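Local coordinates for CheC, inhibitor of MCP methylation / FliN fusion protein (PDB 4HYN), which is a flagellar rotor protein of the CheC phosphatase family and probably removes the phosphate from the chemotaxis response regulator CheY, at residues Phe167-Glu172 with Ser177-Val182; Ser22-Leu27 with Ile35-Pro40. All blocks are in the same frame, centred on the assembly; numbering follows the deposited sequence.

Contact 1: residues Phe167-Glu172 with Ser177-Val182; sequences FEMEIE and SKFYQV
The ring of Phe179 carries CB of Phe167 on one face, 3.9 Å from the ring centroid, a CH-pi contact toward the rim, in the beta hairpin of strands 161-171 and 177-184. The ring of Phe167 runs on past it: the rings are inclined by 28° but offset so far, with centroids 5.4 Å apart, that little of one lies over the other, and CD2 of Phe167 comes within 3.7 Å of CE1 of Phe179. At the edge of the Phe167 ring, close to its plane, sits CB of Gln181; NE2 of Gln181 also nears CE2 of Phe167, while OE1 accepts a bond from Asn73 ND2. The two strands are neighbours in the antiparallel sheet of this CheC-like domain. Phe179 brings its ring against CB of Phe167 because CG stands between its own backbone N and carbonyl carbon (chi1 57°), which swings the ring toward the partner strand. The selenium of selenomethionine Met169 approaches CE2 of Phe179 obliquely, and Leu81 of helix 79-89 packs against both residues, so this face is part of the domain core. Glu168 and Lys178, a non-hydrogen-bonded pair, project from the other face, where NZ of Lys178 bonds OH of Tyr180.

The backbones are joined in two hydrogen-bonded pairs, Phe167 with Phe179 and Met169 with Ser177. The bond from Phe167 N to Phe179 O (3.0 Å) is nearly straight at 170°. Near the turn, one water spans the strands, giving a proton to Met169 O at 3.1 Å and lying 2.8 Å from Ser177 OG.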
ATOM      1  N   PHE A 167       3.040  -6.537   2.692  1.00 20.22           N
ATOM      2  CA  PHE A 167       4.385  -5.981   2.750  1.00 20.26           C
ATOM      3  C   PHE A 167       4.971  -6.170   4.137  1.00 21.58           C
ATOM      4  O   PHE A 167       4.316  -5.881   5.134  1.00 22.80           O
ATOM      5  CB  PHE A 167       4.372  -4.487   2.428  1.00 19.46           C
ATOM      6  CG  PHE A 167       4.150  -4.183   0.985  1.00 18.86           C
ATOM      7  CD1 PHE A 167       5.160  -4.400   0.055  1.00 18.44           C
ATOM      8  CD2 PHE A 167       2.924  -3.683   0.546  1.00 19.36           C
ATOM      9  CE1 PHE A 167       4.951  -4.121  -1.295  1.00 19.67           C
ATOM     10  CE2 PHE A 167       2.706  -3.403  -0.797  1.00 17.67           C
ATOM     11  CZ  PHE A 167       3.717  -3.620  -1.721  1.00 17.58           C
ATOM     12  N   GLU A 168       6.187  -6.697   4.207  1.00 23.18           N
ATOM     13  CA  GLU A 168       6.842  -6.859   5.495  1.00 24.63           C
ATOM     14  C   GLU A 168       7.874  -5.732   5.614  1.00 23.61           C
ATOM     15  O   GLU A 168       8.705  -5.550   4.723  1.00 21.20           O
ATOM     16  CB  GLU A 168       7.528  -8.218   5.621  1.00 27.75           C
ATOM     17  CG  GLU A 168       7.932  -8.510   7.058  1.00 36.13           C
ATOM     18  CD  GLU A 168       8.876  -9.681   7.193  1.00 41.24           C
ATOM     19  OE1 GLU A 168       8.386 -10.824   7.332  1.00 43.96           O
ATOM     20  OE2 GLU A 168      10.109  -9.454   7.182  1.00 44.13           O
HETATM   21  N   MSE A 169       7.793  -4.955   6.689  1.00 22.78           N
HETATM   22  CA  MSE A 169       8.716  -3.848   6.884  1.00 25.19           C
HETATM   23  C   MSE A 169       9.628  -4.013   8.104  1.00 25.31           C
HETATM   24  O   MSE A 169       9.179  -4.338   9.208  1.00 23.81           O
HETATM   25  CB  MSE A 169       7.950  -2.520   6.933  1.00 26.83           C
HETATM   26  CG  MSE A 169       8.831  -1.285   7.019  1.00 32.28           C
HETATM   27 SE   MSE A 169       7.866   0.386   6.689  1.00 42.04          SE
HETATM   28  CE  MSE A 169       6.829   0.449   8.314  1.00 33.78           C
ATOM     29  N   GLU A 170      10.923  -3.833   7.867  1.00 25.66           N
ATOM     30  CA  GLU A 170      11.931  -3.942   8.909  1.00 27.54           C
ATOM     31  C   GLU A 170      12.610  -2.594   9.078  1.00 27.03           C
ATOM     32  O   GLU A 170      13.243  -2.092   8.158  1.00 27.06           O
ATOM     33  CB  GLU A 170      12.976  -5.005   8.544  1.00 30.01           C
ATOM     34  CG  GLU A 170      12.447  -6.439   8.547  1.00 35.68           C
ATOM     35  CD  GLU A 170      13.462  -7.475   8.051  1.00 40.80           C
ATOM     36  OE1 GLU A 170      14.660  -7.139   7.885  1.00 43.25           O
ATOM     37  OE2 GLU A 170      13.056  -8.640   7.824  1.00 42.37           O
ATOM     38  N   ILE A 171      12.404  -1.977  10.234  1.00 27.74           N
ATOM     39  CA  ILE A 171      13.022  -0.699  10.541  1.00 28.46           C
ATOM     40  C   ILE A 171      14.100  -0.993  11.576  1.00 29.94           C
ATOM     41  O   ILE A 171      13.862  -1.723  12.543  1.00 29.70           O
ATOM     42  CB  ILE A 171      12.002   0.303  11.113  1.00 29.03           C
ATOM     43  CG1 ILE A 171      10.923   0.595  10.070  1.00 29.70           C
ATOM     44  CG2 ILE A 171      12.694   1.593  11.517  1.00 26.10           C
ATOM     45  CD1 ILE A 171       9.848   1.555  10.546  1.00 32.14           C
ATOM     46  N   GLU A 172      15.287  -0.434  11.353  1.00 30.34           N
ATOM     47  CA  GLU A 172      16.430  -0.627  12.232  1.00 30.62           C
ATOM     48  C   GLU A 172      16.129  -0.396  13.711  1.00 30.18           C
ATOM     49  O   GLU A 172      15.605   0.651  14.098  1.00 28.66           O
ATOM     50  CB  GLU A 172      17.588   0.271  11.782  1.00 32.57           C
ATOM     51  CG  GLU A 172      18.916   0.004  12.492  1.00 35.67           C
ATOM     52  CD  GLU A 172      20.087   0.764  11.881  1.00 38.90           C
ATOM     53  OE1 GLU A 172      19.873   1.602  10.971  1.00 38.60           O
ATOM     54  OE2 GLU A 172      21.235   0.515  12.315  1.00 39.81           O
ATOM     55  N   SER A 177       7.194  -5.397  11.164  1.00 25.81           N
ATOM     56  CA  SER A 177       5.809  -4.970  11.110  1.00 25.62           C
ATOM     57  C   SER A 177       5.307  -5.235   9.696  1.00 23.99           C
ATOM     58  O   SER A 177       6.087  -5.553   8.804  1.00 24.66           O
ATOM     59  CB  SER A 177       5.678  -3.486  11.467  1.00 26.52           C
ATOM     60  OG  SER A 177       6.331  -2.667  10.516  1.00 31.46           O
ATOM     61  N   LYS A 178       4.000  -5.162   9.502  1.00 22.32           N
ATOM     62  CA  LYS A 178       3.439  -5.389   8.181  1.00 21.54           C
ATOM     63  C   LYS A 178       2.197  -4.562   7.919  1.00 18.67           C
ATOM     64  O   LYS A 178       1.555  -4.075   8.846  1.00 18.00           O
ATOM     65  CB  LYS A 178       3.135  -6.874   7.959  1.00 22.40           C
ATOM     66  CG  LYS A 178       2.159  -7.486   8.933  1.00 26.85           C
ATOM     67  CD  LYS A 178       1.851  -8.935   8.551  1.00 31.34           C
ATOM     68  CE  LYS A 178       0.940  -9.607   9.577  1.00 33.84           C
ATOM     69  NZ  LYS A 178      -0.308  -8.827   9.821  1.00 33.42           N
ATOM     70  N   PHE A 179       1.932  -4.335   6.640  1.00 16.20           N
ATOM     71  CA  PHE A 179       0.756  -3.602   6.197  1.00 14.81           C
ATOM     72  C   PHE A 179       0.287  -4.200   4.879  1.00 14.47           C
ATOM     73  O   PHE A 179       0.987  -5.009   4.275  1.00 14.45           O
ATOM     74  CB  PHE A 179       1.014  -2.094   6.075  1.00 11.05           C
ATOM     75  CG  PHE A 179       2.135  -1.727   5.149  1.00 10.49           C
ATOM     76  CD1 PHE A 179       1.874  -1.340   3.836  1.00  9.70           C
ATOM     77  CD2 PHE A 179       3.455  -1.711   5.607  1.00  9.76           C
ATOM     78  CE1 PHE A 179       2.909  -0.939   2.990  1.00  9.87           C
ATOM     79  CE2 PHE A 179       4.496  -1.312   4.766  1.00 10.51           C
ATOM     80  CZ  PHE A 179       4.222  -0.922   3.453  1.00  8.60           C
ATOM     81  N   TYR A 180      -0.894  -3.794   4.432  1.00 15.30           N
ATOM     82  CA  TYR A 180      -1.459  -4.333   3.212  1.00 15.32           C
ATOM     83  C   TYR A 180      -1.897  -3.301   2.196  1.00 14.55           C
ATOM     84  O   TYR A 180      -2.256  -2.168   2.524  1.00 15.24           O
ATOM     85  CB  TYR A 180      -2.648  -5.258   3.537  1.00 17.42           C
ATOM     86  CG  TYR A 180      -2.290  -6.416   4.443  1.00 18.32           C
ATOM     87  CD1 TYR A 180      -1.874  -7.637   3.914  1.00 19.37           C
ATOM     88  CD2 TYR A 180      -2.315  -6.272   5.831  1.00 17.77           C
ATOM     89  CE1 TYR A 180      -1.483  -8.687   4.745  1.00 20.08           C
ATOM     90  CE2 TYR A 180      -1.926  -7.310   6.670  1.00 19.78           C
ATOM     91  CZ  TYR A 180      -1.509  -8.517   6.121  1.00 21.49           C
ATOM     92  OH  TYR A 180      -1.111  -9.546   6.952  1.00 23.48           O
ATOM     93  N   GLN A 181      -1.858  -3.732   0.946  1.00 12.83           N
ATOM     94  CA  GLN A 181      -2.261  -2.922  -0.175  1.00 13.41           C
ATOM     95  C   GLN A 181      -3.312  -3.723  -0.931  1.00 11.22           C
ATOM     96  O   GLN A 181      -3.226  -4.949  -1.013  1.00  9.87           O
ATOM     97  CB  GLN A 181      -1.066  -2.640  -1.097  1.00 16.16           C
ATOM     98  CG  GLN A 181      -1.468  -2.227  -2.508  1.00 18.18           C
ATOM     99  CD  GLN A 181      -0.284  -1.873  -3.383  1.00 21.90           C
ATOM    100  OE1 GLN A 181       0.024  -0.699  -3.576  1.00 25.51           O
ATOM    101  NE2 GLN A 181       0.371  -2.886  -3.937  1.00 23.46           N
ATOM    102  N   VAL A 182      -4.351  -3.038  -1.394  1.00  9.46           N
ATOM    103  CA  VAL A 182      -5.379  -3.695  -2.169  1.00  9.18           C
ATOM    104  C   VAL A 182      -5.704  -2.859  -3.409  1.00 10.45           C
ATOM    105  O   VAL A 182      -5.931  -1.649  -3.331  1.00 10.32           O
ATOM    106  CB  VAL A 182      -6.619  -4.135  -1.306  1.00  8.88           C
ATOM    107  CG1 VAL A 182      -6.521  -3.605   0.102  1.00  7.22           C
ATOM    108  CG2 VAL A 182      -7.942  -3.766  -1.970  1.00  7.77           C
TER
HETATM  109  O   HOH W   1       9.020  -1.982  11.149  1.00 25.77           O

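Contact 2: residues Ser22-Leu27 with Ile35-Pro40; sequences SAATTL and IHITVP
Ile35 packs from CB to CD1 against Ala24 and Leu27 of helix 6-30, in an antiparallel helix-on-strand packing that belongs to the CheC-like fold: the helix runs down one face of the sheet, and the chain returns as the edge strand 35-46. Its CB lies 4.0 Å from the backbone O of Ala24. From there the side chain forks. The CG2 branch meets CB of Ala24, while CG1, placed beside the backbone N (chi1 -59°), carries CD1 on toward the next turn of the helix. That methyl ends against CD1 of Leu27 as the two side chains pass at a slant, and it also nears the backbone C of Leu27.

The small side chain of Ala24 is consistent with the close approach of strand and helix, whose short axes come within 7.6 Å at an angle of 166°. Its methyl touches both isoleucines, and the backbone O of Ile35 as well. The contact is wholly apolar in its side chains and buried. Met116 of helix 103-128 packs on Leu27, and Met20, one turn before Ala24 in helix 6-30, packs on Ile37, extending the same core. At the far end of the contact, the tip of Ile37 closes on the helix, its CD1 3.8 Å from CB of Ala24.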
ATOM      1  N   SER A  22      11.352   1.611  -3.049  1.00 19.77           N
ATOM      2  CA  SER A  22      11.767   2.984  -3.313  1.00 19.73           C
ATOM      3  C   SER A  22      11.137   3.881  -2.234  1.00 18.00           C
ATOM      4  O   SER A  22      11.783   4.780  -1.691  1.00 16.39           O
ATOM      5  CB  SER A  22      11.305   3.402  -4.714  1.00 21.16           C
ATOM      6  OG  SER A  22      11.963   4.574  -5.149  1.00 24.81           O
ATOM      7  N   ALA A  23       9.889   3.582  -1.889  1.00 16.89           N
ATOM      8  CA  ALA A  23       9.174   4.326  -0.861  1.00 19.24           C
ATOM      9  C   ALA A  23       9.885   4.185   0.488  1.00 20.57           C
ATOM     10  O   ALA A  23       9.871   5.103   1.309  1.00 20.32           O
ATOM     11  CB  ALA A  23       7.750   3.817  -0.751  1.00 17.60           C
ATOM     12  N   ALA A  24      10.514   3.031   0.696  1.00 22.01           N
ATOM     13  CA  ALA A  24      11.236   2.739   1.929  1.00 23.14           C
ATOM     14  C   ALA A  24      12.545   3.512   2.009  1.00 24.42           C
ATOM     15  O   ALA A  24      12.946   3.956   3.092  1.00 23.80           O
ATOM     16  CB  ALA A  24      11.504   1.241   2.039  1.00 23.26           C
ATOM     17  N   THR A  25      13.189   3.681   0.855  1.00 24.51           N
ATOM     18  CA  THR A  25      14.458   4.392   0.762  1.00 25.58           C
ATOM     19  C   THR A  25      14.332   5.884   1.056  1.00 26.63           C
ATOM     20  O   THR A  25      15.214   6.463   1.693  1.00 27.34           O
ATOM     21  CB  THR A  25      15.120   4.175  -0.615  1.00 25.11           C
ATOM     22  OG1 THR A  25      15.456   2.790  -0.767  1.00 24.60           O
ATOM     23  CG2 THR A  25      16.386   5.002  -0.742  1.00 25.62           C
ATOM     24  N   THR A  26      13.262   6.512   0.568  1.00 28.00           N
ATOM     25  CA  THR A  26      13.049   7.938   0.824  1.00 29.79           C
ATOM     26  C   THR A  26      12.654   8.111   2.287  1.00 28.86           C
ATOM     27  O   THR A  26      13.047   9.072   2.940  1.00 29.79           O
ATOM     28  CB  THR A  26      11.943   8.545  -0.066  1.00 31.41           C
ATOM     29  OG1 THR A  26      10.745   7.772   0.058  1.00 35.96           O
ATOM     30  CG2 THR A  26      12.374   8.580  -1.509  1.00 31.70           C
ATOM     31  N   LEU A  27      11.897   7.143   2.791  1.00 28.96           N
ATOM     32  CA  LEU A  27      11.440   7.123   4.172  1.00 28.06           C
ATOM     33  C   LEU A  27      12.661   6.992   5.068  1.00 27.95           C
ATOM     34  O   LEU A  27      12.754   7.618   6.120  1.00 28.18           O
ATOM     35  CB  LEU A  27      10.510   5.918   4.365  1.00 29.45           C
ATOM     36  CG  LEU A  27       9.436   5.953   5.448  1.00 29.03           C
ATOM     37  CD1 LEU A  27       9.855   5.196   6.680  1.00 28.56           C
ATOM     38  CD2 LEU A  27       9.108   7.393   5.766  1.00 31.00           C
ATOM     39  N   ILE A  35      15.761   0.959   6.337  1.00 27.77           N
ATOM     40  CA  ILE A  35      14.441   0.364   6.225  1.00 25.82           C
ATOM     41  C   ILE A  35      14.364  -0.546   5.015  1.00 25.20           C
ATOM     42  O   ILE A  35      14.691  -0.149   3.900  1.00 25.42           O
ATOM     43  CB  ILE A  35      13.348   1.444   6.147  1.00 25.25           C
ATOM     44  CG1 ILE A  35      13.410   2.324   7.398  1.00 23.36           C
ATOM     45  CG2 ILE A  35      11.968   0.793   6.022  1.00 23.48           C
ATOM     46  CD1 ILE A  35      12.630   3.592   7.310  1.00 23.40           C
ATOM     47  N   HIS A  36      13.957  -1.783   5.256  1.00 24.89           N
ATOM     48  CA  HIS A  36      13.836  -2.756   4.189  1.00 25.53           C
ATOM     49  C   HIS A  36      12.406  -3.259   4.071  1.00 24.53           C
ATOM     50  O   HIS A  36      11.692  -3.384   5.065  1.00 25.58           O
ATOM     51  CB  HIS A  36      14.787  -3.933   4.425  1.00 27.64           C
ATOM     52  CG  HIS A  36      14.889  -4.866   3.255  1.00 31.03           C
ATOM     53  ND1 HIS A  36      14.839  -4.425   1.948  1.00 31.79           N
ATOM     54  CD2 HIS A  36      15.030  -6.212   3.195  1.00 32.08           C
ATOM     55  CE1 HIS A  36      14.945  -5.461   1.133  1.00 32.00           C
ATOM     56  NE2 HIS A  36      15.062  -6.556   1.864  1.00 33.83           N
ATOM     57  N   ILE A  37      11.995  -3.554   2.847  1.00 23.77           N
ATOM     58  CA  ILE A  37      10.655  -4.052   2.601  1.00 25.07           C
ATOM     59  C   ILE A  37      10.645  -5.291   1.710  1.00 23.87           C
ATOM     60  O   ILE A  37      11.443  -5.420   0.787  1.00 25.06           O
ATOM     61  CB  ILE A  37       9.734  -2.925   2.065  1.00 26.53           C
ATOM     62  CG1 ILE A  37       9.331  -2.014   3.230  1.00 27.36           C
ATOM     63  CG2 ILE A  37       8.493  -3.498   1.406  1.00 27.90           C
ATOM     64  CD1 ILE A  37       8.416  -0.870   2.846  1.00 29.80           C
ATOM     65  N   THR A  38       9.764  -6.224   2.045  1.00 23.48           N
ATOM     66  CA  THR A  38       9.612  -7.480   1.322  1.00 23.12           C
ATOM     67  C   THR A  38       8.121  -7.720   1.065  1.00 19.91           C
ATOM     68  O   THR A  38       7.277  -7.125   1.725  1.00 18.93           O
ATOM     69  CB  THR A  38      10.251  -8.634   2.157  1.00 26.20           C
ATOM     70  OG1 THR A  38      11.648  -8.715   1.856  1.00 27.97           O
ATOM     71  CG2 THR A  38       9.587  -9.986   1.902  1.00 28.45           C
ATOM     72  N   VAL A  39       7.808  -8.546   0.071  1.00 18.20           N
ATOM     73  CA  VAL A  39       6.422  -8.866  -0.276  1.00 18.15           C
ATOM     74  C   VAL A  39       6.196 -10.376  -0.198  1.00 19.15           C
ATOM     75  O   VAL A  39       6.213 -11.072  -1.220  1.00 20.52           O
ATOM     76  CB  VAL A  39       6.074  -8.401  -1.704  1.00 16.29           C
ATOM     77  CG1 VAL A  39       4.585  -8.492  -1.913  1.00 17.08           C
ATOM     78  CG2 VAL A  39       6.573  -6.994  -1.951  1.00 13.92           C
ATOM     79  N   PRO A  40       5.932 -10.899   1.012  1.00 18.94           N
ATOM     80  CA  PRO A  40       5.707 -12.338   1.210  1.00 19.48           C
ATOM     81  C   PRO A  40       4.432 -12.901   0.590  1.00 19.66           C
ATOM     82  O   PRO A  40       4.410 -14.041   0.138  1.00 22.09           O
ATOM     83  CB  PRO A  40       5.652 -12.478   2.737  1.00 18.44           C
ATOM     84  CG  PRO A  40       6.342 -11.221   3.249  1.00 21.67           C
ATOM     85  CD  PRO A  40       5.851 -10.180   2.293  1.00 18.24           C
TER

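Contact 2 comes first along the chain and closes before contact 1 opens; their centres are about 8 Å apart, on the same side of the molecule's centre. Strands 35-46 and 161-171 are neighbours in the six-stranded antiparallel sheet, so 35-40 lies beside 167-172, which in turn pairs with 177-182. Backbone bonds probably join Glu168 N to Thr38 O and Glu170 N to His36 O. Phe167 also packs on Ile37 and Val39, with 3.4 Å between Phe167 CE1 and Val39 CG2. The helix of contact 2 and the aromatic face of contact 1 thus share one apolar layer, tying the N-terminal helix-strand unit to the later hairpin.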